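Aminotransferase AspB (Helicobacter pylori 26695, PDB 3EZS) probably works as a pyridoxal 5'-phosphate-dependent aminotransferase, moving amino groups between amino acids and keto acids. Local coordinates at residues S197-N202 with Y308-Y313; S230-A235 with D279-F284. One frame throughout, in Å; residues are numbered along the deposited sequence.

Contact 1 (S197-N202 with Y308-Y313); sequences SEIYEN and YSFYVY
Ser-309, whose backbone meets Ile-199 across the contact, has its OG gripped twice: it gives its hydrogen to Tyr-308 O at 2.7 Å, on a lone pair in the carbonyl plane, and accepts from Tyr-311 N at 3.1 Å in a nearly straight bond (168°). The second bond makes an ST turn leading into strand 311-315, the outermost strand, within this chain, of the small antiparallel sheet of what the aminotransferase family suggests is a fold-type I PLP-dependent enzyme. From the same residue, Ser-309 N donates to Ile-199 O at 2.9 Å, coming from above the carbonyl plane rather than along a lone pair. Tyr-200 and Tyr-308 lie beside this bond as a single beta bridge, so the two loops run together only briefly. Ile-199 adds the apolar part. Its CG2, anti to the backbone N, lies against the chain at Ser-309 C (3.4 Å) and meets Phe-310 CD2 obliquely at 3.9 Å. Around the pair, helix 280-299 closes in: Tyr-289 touches both Ile-199 and Phe-310, while Lys-294 and Arg-297 form salt bridges with Glu-201. The base of Tyr-200 meets the ring of Tyr-308, CB approaching CD1 obliquely at 3.8 Å.

Contact 2 (S230-A235 with D279-F284); sequences SKRSSA and DRHAEF. With PO4 (phosphate ion), chain C.
Ser-233 and His-281 share a short hydrogen bond, OG to NE2 at 2.7 Å, in which either may be the donor. The serine oxygen lies at the ring edge, near its plane, and the second ring nitrogen, ND1, bonds to Asp-278 OD2, so both nitrogens are satisfied and the rotation of the ring is fixed. With chi1 at 79°, the histidine CG sits between the backbone N and the carbonyl carbon, which brings NE2 to the serine. Beside it the extended side chain of Arg-232 is held at every nitrogen. NH2 forms a salt bridge with Asp-279 OD1 at 3.0 Å, which comes in at the guanidinium edge with the carboxylate plane turned 79° from that of the guanidinium. NH2 also bonds to Asp-278 O, NH1 to Ala-275 O, and NE to Glu-198; Asp-279 OD2 in turn is paired with Arg-74. Ala-282 CB covers one guanidinium face, offset toward its rim, and lies 3.8 Å from Arg-232 CG. A water donates to both Arg-232 O (2.8 Å) and Ala-282 O (2.6 Å), joining loop to helix. Just after strand 223-228, Ser-230 OG donates to phosphate O3 at 2.7 Å. Ser-228, Arg-239 and the backbone N of Ser-91 and Arg-92 also hold this ion, probably from the crystallisation liquor, in a site consistent with the cofactor-phosphate pocket of fold-type I PLP enzymes.

How the contacts relate
Along the chain the segments come in the order 197-202, 230-235, 279-284 and 308-313, so contact 2 is nested inside the loop that contact 1 closes. Their centres lie about 14 Å apart, and they touch directly. Glu-198 OE2 reaches Arg-232 NE at 3.0 Å in a salt bridge, and Phe-310 CZ packs on Lys-231 CE at 4.0 Å. Helix 280-299 serves both: its first turn belongs to contact 2, while residues further along it pack on contact 1. Loops that follow strands 189-193 and 223-228 of the large sheet are thereby tied to this helix and to the loop that leads into strand 311-315, with contact 2 beside the probable cofactor-phosphate site.

Contact 1 (S197-N202 with Y308-Y313)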
ATOM      1  N   SER A 197     -19.444   5.525   9.839  1.00 41.29           N
ATOM      2  CA  SER A 197     -20.358   6.660   9.769  1.00 42.58           C
ATOM      3  C   SER A 197     -21.582   6.423   8.880  1.00 41.73           C
ATOM      4  O   SER A 197     -22.563   7.132   9.008  1.00 41.59           O
ATOM      5  CB  SER A 197     -19.598   7.934   9.372  1.00 43.36           C
ATOM      6  OG  SER A 197     -18.951   7.757   8.129  1.00 49.26           O
ATOM      7  N   GLU A 198     -21.534   5.420   8.001  1.00 40.90           N
ATOM      8  CA  GLU A 198     -22.668   5.091   7.145  1.00 42.15           C
ATOM      9  C   GLU A 198     -23.440   3.870   7.638  1.00 42.09           C
ATOM     10  O   GLU A 198     -24.374   3.427   6.973  1.00 41.80           O
ATOM     11  CB  GLU A 198     -22.190   4.857   5.703  1.00 43.97           C
ATOM     12  CG  GLU A 198     -21.785   6.114   4.947  1.00 44.84           C
ATOM     13  CD  GLU A 198     -22.990   6.853   4.405  1.00 52.81           C
ATOM     14  OE1 GLU A 198     -23.743   7.422   5.211  1.00 51.70           O
ATOM     15  OE2 GLU A 198     -23.196   6.846   3.167  1.00 51.97           O
ATOM     16  N   ILE A 199     -23.046   3.329   8.793  1.00 41.78           N
ATOM     17  CA  ILE A 199     -23.690   2.168   9.383  1.00 40.35           C
ATOM     18  C   ILE A 199     -24.419   2.704  10.595  1.00 41.68           C
ATOM     19  O   ILE A 199     -23.833   2.898  11.643  1.00 43.45           O
ATOM     20  CB  ILE A 199     -22.668   1.049   9.776  1.00 39.97           C
ATOM     21  CG1 ILE A 199     -21.688   0.755   8.622  1.00 43.10           C
ATOM     22  CG2 ILE A 199     -23.404  -0.228  10.215  1.00 37.13           C
ATOM     23  CD1 ILE A 199     -22.383   0.493   7.264  1.00 45.12           C
ATOM     24  N   TYR A 200     -25.702   2.988  10.437  1.00 42.28           N
ATOM     25  CA  TYR A 200     -26.490   3.555  11.510  1.00 41.61           C
ATOM     26  C   TYR A 200     -27.957   3.208  11.292  1.00 43.93           C
ATOM     27  O   TYR A 200     -28.390   2.913  10.175  1.00 42.49           O
ATOM     28  CB  TYR A 200     -26.267   5.071  11.626  1.00 40.65           C
ATOM     29  CG  TYR A 200     -26.680   5.857  10.407  1.00 38.78           C
ATOM     30  CD1 TYR A 200     -27.966   6.356  10.273  1.00 40.09           C
ATOM     31  CD2 TYR A 200     -25.779   6.097   9.384  1.00 38.24           C
ATOM     32  CE1 TYR A 200     -28.338   7.086   9.135  1.00 43.67           C
ATOM     33  CE2 TYR A 200     -26.136   6.814   8.249  1.00 39.33           C
ATOM     34  CZ  TYR A 200     -27.403   7.302   8.133  1.00 40.99           C
ATOM     35  OH  TYR A 200     -27.725   7.999   7.007  1.00 41.16           O
ATOM     36  N   GLU A 201     -28.719   3.273  12.375  1.00 44.69           N
ATOM     37  CA  GLU A 201     -30.093   2.806  12.390  1.00 45.17           C
ATOM     38  C   GLU A 201     -31.133   3.883  12.176  1.00 46.97           C
ATOM     39  O   GLU A 201     -32.071   3.684  11.418  1.00 46.26           O
ATOM     40  CB  GLU A 201     -30.334   2.125  13.742  1.00 44.78           C
ATOM     41  CG  GLU A 201     -31.691   1.499  13.934  1.00 43.37           C
ATOM     42  CD  GLU A 201     -31.915   1.081  15.367  1.00 45.46           C
ATOM     43  OE1 GLU A 201     -30.929   0.767  16.065  1.00 46.15           O
ATOM     44  OE2 GLU A 201     -33.081   1.063  15.791  1.00 44.38           O
ATOM     45  N   ASN A 202     -30.996   5.000  12.886  1.00 49.22           N
ATOM     46  CA  ASN A 202     -31.970   6.087  12.807  1.00 49.67           C
ATOM     47  C   ASN A 202     -31.292   7.375  12.315  1.00 49.47           C
ATOM     48  O   ASN A 202     -31.193   7.628  11.114  1.00 48.86           O
ATOM     49  CB  ASN A 202     -32.629   6.318  14.199  1.00 50.45           C
ATOM     50  CG  ASN A 202     -33.269   5.067  14.781  1.00 54.31           C
ATOM     51  OD1 ASN A 202     -33.877   4.273  14.070  1.00 67.40           O
ATOM     52  ND2 ASN A 202     -33.155   4.905  16.102  1.00 61.44           N
ATOM     53  N   TYR A 308     -25.812   2.538  16.103  1.00 38.70           N
ATOM     54  CA  TYR A 308     -24.717   2.833  15.195  1.00 39.82           C
ATOM     55  C   TYR A 308     -23.827   1.581  15.160  1.00 39.71           C
ATOM     56  O   TYR A 308     -23.785   0.802  16.133  1.00 39.95           O
ATOM     57  CB  TYR A 308     -23.881   4.060  15.668  1.00 38.18           C
ATOM     58  CG  TYR A 308     -24.684   5.293  15.998  1.00 41.24           C
ATOM     59  CD1 TYR A 308     -24.966   6.247  15.023  1.00 44.49           C
ATOM     60  CD2 TYR A 308     -25.161   5.517  17.295  1.00 46.18           C
ATOM     61  CE1 TYR A 308     -25.733   7.385  15.317  1.00 41.96           C
ATOM     62  CE2 TYR A 308     -25.915   6.676  17.615  1.00 44.20           C
ATOM     63  CZ  TYR A 308     -26.196   7.597  16.616  1.00 42.65           C
ATOM     64  OH  TYR A 308     -26.940   8.726  16.895  1.00 42.46           O
ATOM     65  N   SER A 309     -23.094   1.436  14.053  1.00 38.03           N
ATOM     66  CA  SER A 309     -22.215   0.295  13.765  1.00 38.96           C
ATOM     67  C   SER A 309     -23.131  -0.907  13.535  1.00 38.45           C
ATOM     68  O   SER A 309     -24.336  -0.757  13.551  1.00 37.29           O
ATOM     69  CB  SER A 309     -21.189   0.013  14.889  1.00 39.78           C
ATOM     70  OG  SER A 309     -21.682  -0.896  15.887  1.00 40.71           O
ATOM     71  N   PHE A 310     -22.555  -2.074  13.283  1.00 38.20           N
ATOM     72  CA  PHE A 310     -23.337  -3.296  13.175  1.00 37.57           C
ATOM     73  C   PHE A 310     -22.956  -4.322  14.271  1.00 38.39           C
ATOM     74  O   PHE A 310     -23.181  -5.537  14.118  1.00 38.29           O
ATOM     75  CB  PHE A 310     -23.293  -3.887  11.752  1.00 40.56           C
ATOM     76  CG  PHE A 310     -21.909  -4.096  11.165  1.00 36.82           C
ATOM     77  CD1 PHE A 310     -20.931  -4.816  11.822  1.00 40.28           C
ATOM     78  CD2 PHE A 310     -21.641  -3.667   9.870  1.00 44.03           C
ATOM     79  CE1 PHE A 310     -19.694  -5.038  11.239  1.00 42.91           C
ATOM     80  CE2 PHE A 310     -20.405  -3.896   9.285  1.00 41.58           C
ATOM     81  CZ  PHE A 310     -19.437  -4.582   9.976  1.00 41.52           C
ATOM     82  N   TYR A 311     -22.410  -3.826  15.387  1.00 37.18           N
ATOM     83  CA  TYR A 311     -22.012  -4.680  16.502  1.00 38.13           C
ATOM     84  C   TYR A 311     -22.994  -4.677  17.673  1.00 39.00           C
ATOM     85  O   TYR A 311     -23.813  -3.759  17.820  1.00 38.93           O
ATOM     86  CB  TYR A 311     -20.634  -4.283  17.049  1.00 39.74           C
ATOM     87  CG  TYR A 311     -19.545  -4.303  16.010  1.00 40.69           C
ATOM     88  CD1 TYR A 311     -19.109  -5.502  15.462  1.00 44.78           C
ATOM     89  CD2 TYR A 311     -18.968  -3.123  15.555  1.00 45.23           C
ATOM     90  CE1 TYR A 311     -18.124  -5.520  14.481  1.00 43.79           C
ATOM     91  CE2 TYR A 311     -17.984  -3.136  14.581  1.00 40.71           C
ATOM     92  CZ  TYR A 311     -17.580  -4.340  14.037  1.00 40.17           C
ATOM     93  OH  TYR A 311     -16.603  -4.360  13.058  1.00 43.07           O
ATOM     94  N   VAL A 312     -22.901  -5.742  18.470  1.00 39.47           N
ATOM     95  CA  VAL A 312     -23.567  -5.858  19.759  1.00 38.46           C
ATOM     96  C   VAL A 312     -22.434  -6.189  20.730  1.00 39.68           C
ATOM     97  O   VAL A 312     -21.708  -7.160  20.510  1.00 40.56           O
ATOM     98  CB  VAL A 312     -24.611  -6.969  19.809  1.00 39.52           C
ATOM     99  CG1 VAL A 312     -25.226  -7.062  21.216  1.00 37.39           C
ATOM    100  CG2 VAL A 312     -25.695  -6.744  18.728  1.00 40.56           C
ATOM    101  N   TYR A 313     -22.253  -5.350  21.755  1.00 38.48           N
ATOM    102  CA  TYR A 313     -21.233  -5.533  22.800  1.00 39.75           C
ATOM    103  C   TYR A 313     -22.020  -6.164  23.949  1.00 39.78           C
ATOM    104  O   TYR A 313     -22.582  -5.461  24.792  1.00 39.58           O
ATOM    105  CB  TYR A 313     -20.620  -4.161  23.152  1.00 40.93           C
ATOM    106  CG  TYR A 313     -19.334  -4.196  23.939  1.00 41.64           C
ATOM    107  CD1 TYR A 313     -18.171  -4.761  23.402  1.00 43.00           C
ATOM    108  CD2 TYR A 313     -19.254  -3.625  25.195  1.00 44.77           C
ATOM    109  CE1 TYR A 313     -16.979  -4.781  24.126  1.00 39.37           C
ATOM    110  CE2 TYR A 313     -18.062  -3.635  25.922  1.00 41.54           C
ATOM    111  CZ  TYR A 313     -16.932  -4.211  25.386  1.00 42.40           C
ATOM    112  OH  TYR A 313     -15.761  -4.205  26.134  1.00 43.03           O
TER

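Contact 2 (S230-A235 with D279-F284)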
ATOM      1  N   SER A 230     -15.515   0.266   2.133  1.00 40.84           N
ATOM      2  CA  SER A 230     -15.681  -1.171   2.320  1.00 42.20           C
ATOM      3  C   SER A 230     -17.011  -1.630   2.864  1.00 43.88           C
ATOM      4  O   SER A 230     -17.596  -2.561   2.319  1.00 46.02           O
ATOM      5  CB  SER A 230     -14.557  -1.711   3.206  1.00 40.41           C
ATOM      6  OG  SER A 230     -13.305  -1.390   2.630  1.00 42.94           O
ATOM      7  N   LYS A 231     -17.469  -0.999   3.944  1.00 45.76           N
ATOM      8  CA  LYS A 231     -18.730  -1.410   4.605  1.00 47.37           C
ATOM      9  C   LYS A 231     -19.934  -0.776   3.956  1.00 46.78           C
ATOM     10  O   LYS A 231     -20.951  -1.438   3.713  1.00 47.88           O
ATOM     11  CB  LYS A 231     -18.664  -1.120   6.106  1.00 47.63           C
ATOM     12  CG  LYS A 231     -17.718  -2.100   6.808  1.00 50.26           C
ATOM     13  CD  LYS A 231     -17.143  -1.516   8.064  1.00 61.41           C
ATOM     14  CE  LYS A 231     -16.196  -2.503   8.744  1.00 67.59           C
ATOM     15  NZ  LYS A 231     -15.199  -3.124   7.833  1.00 64.32           N
ATOM     16  N   ARG A 232     -19.786   0.500   3.639  1.00 45.74           N
ATOM     17  CA  ARG A 232     -20.820   1.278   2.979  1.00 44.85           C
ATOM     18  C   ARG A 232     -21.359   0.629   1.710  1.00 43.40           C
ATOM     19  O   ARG A 232     -22.579   0.629   1.489  1.00 43.79           O
ATOM     20  CB  ARG A 232     -20.230   2.651   2.604  1.00 45.33           C
ATOM     21  CG  ARG A 232     -21.149   3.561   1.866  1.00 47.06           C
ATOM     22  CD  ARG A 232     -20.476   4.874   1.499  1.00 44.35           C
ATOM     23  NE  ARG A 232     -21.468   5.790   0.940  1.00 45.47           N
ATOM     24  CZ  ARG A 232     -21.754   5.943  -0.359  1.00 44.63           C
ATOM     25  NH1 ARG A 232     -21.101   5.290  -1.316  1.00 50.48           N
ATOM     26  NH2 ARG A 232     -22.707   6.787  -0.699  1.00 46.34           N
ATOM     27  N   SER A 233     -20.462   0.099   0.871  1.00 40.97           N
ATOM     28  CA  SER A 233     -20.865  -0.412  -0.443  1.00 40.40           C
ATOM     29  C   SER A 233     -20.642  -1.894  -0.672  1.00 40.25           C
ATOM     30  O   SER A 233     -20.741  -2.351  -1.800  1.00 42.05           O
ATOM     31  CB  SER A 233     -20.117   0.379  -1.517  1.00 42.26           C
ATOM     32  OG  SER A 233     -20.245   1.785  -1.313  1.00 43.54           O
ATOM     33  N   SER A 234     -20.386  -2.659   0.383  1.00 42.04           N
ATOM     34  CA  SER A 234     -20.080  -4.103   0.256  1.00 42.24           C
ATOM     35  C   SER A 234     -19.078  -4.361  -0.881  1.00 41.35           C
ATOM     36  O   SER A 234     -19.262  -5.269  -1.724  1.00 39.31           O
ATOM     37  CB  SER A 234     -21.348  -4.931   0.045  1.00 42.30           C
ATOM     38  OG  SER A 234     -22.261  -4.773   1.115  1.00 46.36           O
ATOM     39  N   ALA A 235     -18.028  -3.543  -0.882  1.00 40.46           N
ATOM     40  CA  ALA A 235     -16.972  -3.585  -1.881  1.00 40.60           C
ATOM     41  C   ALA A 235     -15.594  -3.413  -1.247  1.00 40.54           C
ATOM     42  O   ALA A 235     -14.860  -2.519  -1.669  1.00 41.42           O
ATOM     43  CB  ALA A 235     -17.200  -2.471  -2.919  1.00 37.79           C
ATOM     44  N   ASP A 279     -25.830   7.011  -3.676  1.00 42.81           N
ATOM     45  CA  ASP A 279     -26.305   6.810  -2.300  1.00 43.06           C
ATOM     46  C   ASP A 279     -27.338   5.689  -2.150  1.00 42.82           C
ATOM     47  O   ASP A 279     -27.531   5.172  -1.061  1.00 44.97           O
ATOM     48  CB  ASP A 279     -26.914   8.110  -1.761  1.00 44.40           C
ATOM     49  CG  ASP A 279     -25.871   9.210  -1.540  1.00 44.10           C
ATOM     50  OD1 ASP A 279     -24.677   8.905  -1.387  1.00 48.18           O
ATOM     51  OD2 ASP A 279     -26.254  10.381  -1.523  1.00 47.94           O
ATOM     52  N   ARG A 280     -27.964   5.299  -3.244  1.00 41.85           N
ATOM     53  CA  ARG A 280     -29.017   4.303  -3.231  1.00 43.54           C
ATOM     54  C   ARG A 280     -28.572   2.979  -2.717  1.00 42.43           C
ATOM     55  O   ARG A 280     -29.196   2.441  -1.805  1.00 41.76           O
ATOM     56  CB  ARG A 280     -29.572   4.100  -4.629  1.00 45.61           C
ATOM     57  CG  ARG A 280     -30.321   5.282  -5.129  1.00 53.46           C
ATOM     58  CD  ARG A 280     -30.628   5.147  -6.602  1.00 67.40           C
ATOM     59  NE  ARG A 280     -31.360   6.329  -7.030  1.00 73.86           N
ATOM     60  CZ  ARG A 280     -31.590   6.681  -8.288  1.00 79.27           C
ATOM     61  NH1 ARG A 280     -31.138   5.954  -9.310  1.00 82.31           N
ATOM     62  NH2 ARG A 280     -32.263   7.796  -8.518  1.00 76.77           N
ATOM     63  N   HIS A 281     -27.499   2.450  -3.293  1.00 40.61           N
ATOM     64  CA  HIS A 281     -26.999   1.153  -2.859  1.00 41.26           C
ATOM     65  C   HIS A 281     -26.549   1.179  -1.381  1.00 40.42           C
ATOM     66  O   HIS A 281     -26.738   0.207  -0.674  1.00 39.39           O
ATOM     67  CB  HIS A 281     -25.869   0.658  -3.771  1.00 39.90           C
ATOM     68  CG  HIS A 281     -24.546   1.291  -3.485  1.00 40.28           C
ATOM     69  ND1 HIS A 281     -24.245   2.583  -3.844  1.00 40.23           N
ATOM     70  CD2 HIS A 281     -23.453   0.814  -2.847  1.00 40.74           C
ATOM     71  CE1 HIS A 281     -23.020   2.878  -3.444  1.00 45.54           C
ATOM     72  NE2 HIS A 281     -22.511   1.817  -2.848  1.00 45.46           N
ATOM     73  N   ALA A 282     -25.973   2.292  -0.917  1.00 41.03           N
ATOM     74  CA  ALA A 282     -25.515   2.410   0.473  1.00 39.79           C
ATOM     75  C   ALA A 282     -26.696   2.292   1.411  1.00 41.31           C
ATOM     76  O   ALA A 282     -26.647   1.580   2.433  1.00 42.42           O
ATOM     77  CB  ALA A 282     -24.795   3.747   0.707  1.00 38.00           C
ATOM     78  N   GLU A 283     -27.762   2.996   1.067  1.00 41.87           N
ATOM     79  CA  GLU A 283     -28.988   2.966   1.838  1.00 42.85           C
ATOM     80  C   GLU A 283     -29.563   1.536   1.911  1.00 42.88           C
ATOM     81  O   GLU A 283     -30.049   1.101   2.964  1.00 43.15           O
ATOM     82  CB  GLU A 283     -29.990   3.943   1.196  1.00 44.95           C
ATOM     83  CG  GLU A 283     -31.383   3.972   1.821  1.00 51.51           C
ATOM     84  CD  GLU A 283     -31.371   4.395   3.282  1.00 57.97           C
ATOM     85  OE1 GLU A 283     -30.416   5.081   3.709  1.00 57.15           O
ATOM     86  OE2 GLU A 283     -32.336   4.054   3.992  1.00 63.93           O
ATOM     87  N   PHE A 284     -29.517   0.811   0.798  1.00 41.76           N
ATOM     88  CA  PHE A 284     -30.015  -0.573   0.753  1.00 41.69           C
ATOM     89  C   PHE A 284     -29.313  -1.432   1.818  1.00 42.88           C
ATOM     90  O   PHE A 284     -29.963  -2.188   2.550  1.00 40.47           O
ATOM     91  CB  PHE A 284     -29.817  -1.172  -0.638  1.00 41.84           C
ATOM     92  CG  PHE A 284     -30.160  -2.641  -0.736  1.00 44.15           C
ATOM     93  CD1 PHE A 284     -31.450  -3.048  -1.042  1.00 43.62           C
ATOM     94  CD2 PHE A 284     -29.185  -3.610  -0.536  1.00 46.89           C
ATOM     95  CE1 PHE A 284     -31.770  -4.389  -1.135  1.00 48.03           C
ATOM     96  CE2 PHE A 284     -29.492  -4.973  -0.633  1.00 48.51           C
ATOM     97  CZ  PHE A 284     -30.792  -5.362  -0.932  1.00 47.03           C
TER
HETATM   98  P   PO4 C 376     -10.697  -0.844   5.225  1.00 38.17           P
HETATM   99  O1  PO4 C 376     -11.075   0.520   4.720  1.00 41.02           O
HETATM  100  O2  PO4 C 376      -9.226  -1.059   5.113  1.00 37.69           O
HETATM  101  O3  PO4 C 376     -11.367  -1.881   4.396  1.00 37.68           O
HETATM  102  O4  PO4 C 376     -11.058  -0.925   6.678  1.00 45.59           O
HETATM  103  O   HOH W   1     -24.257   1.625   3.511  1.00 51.23           O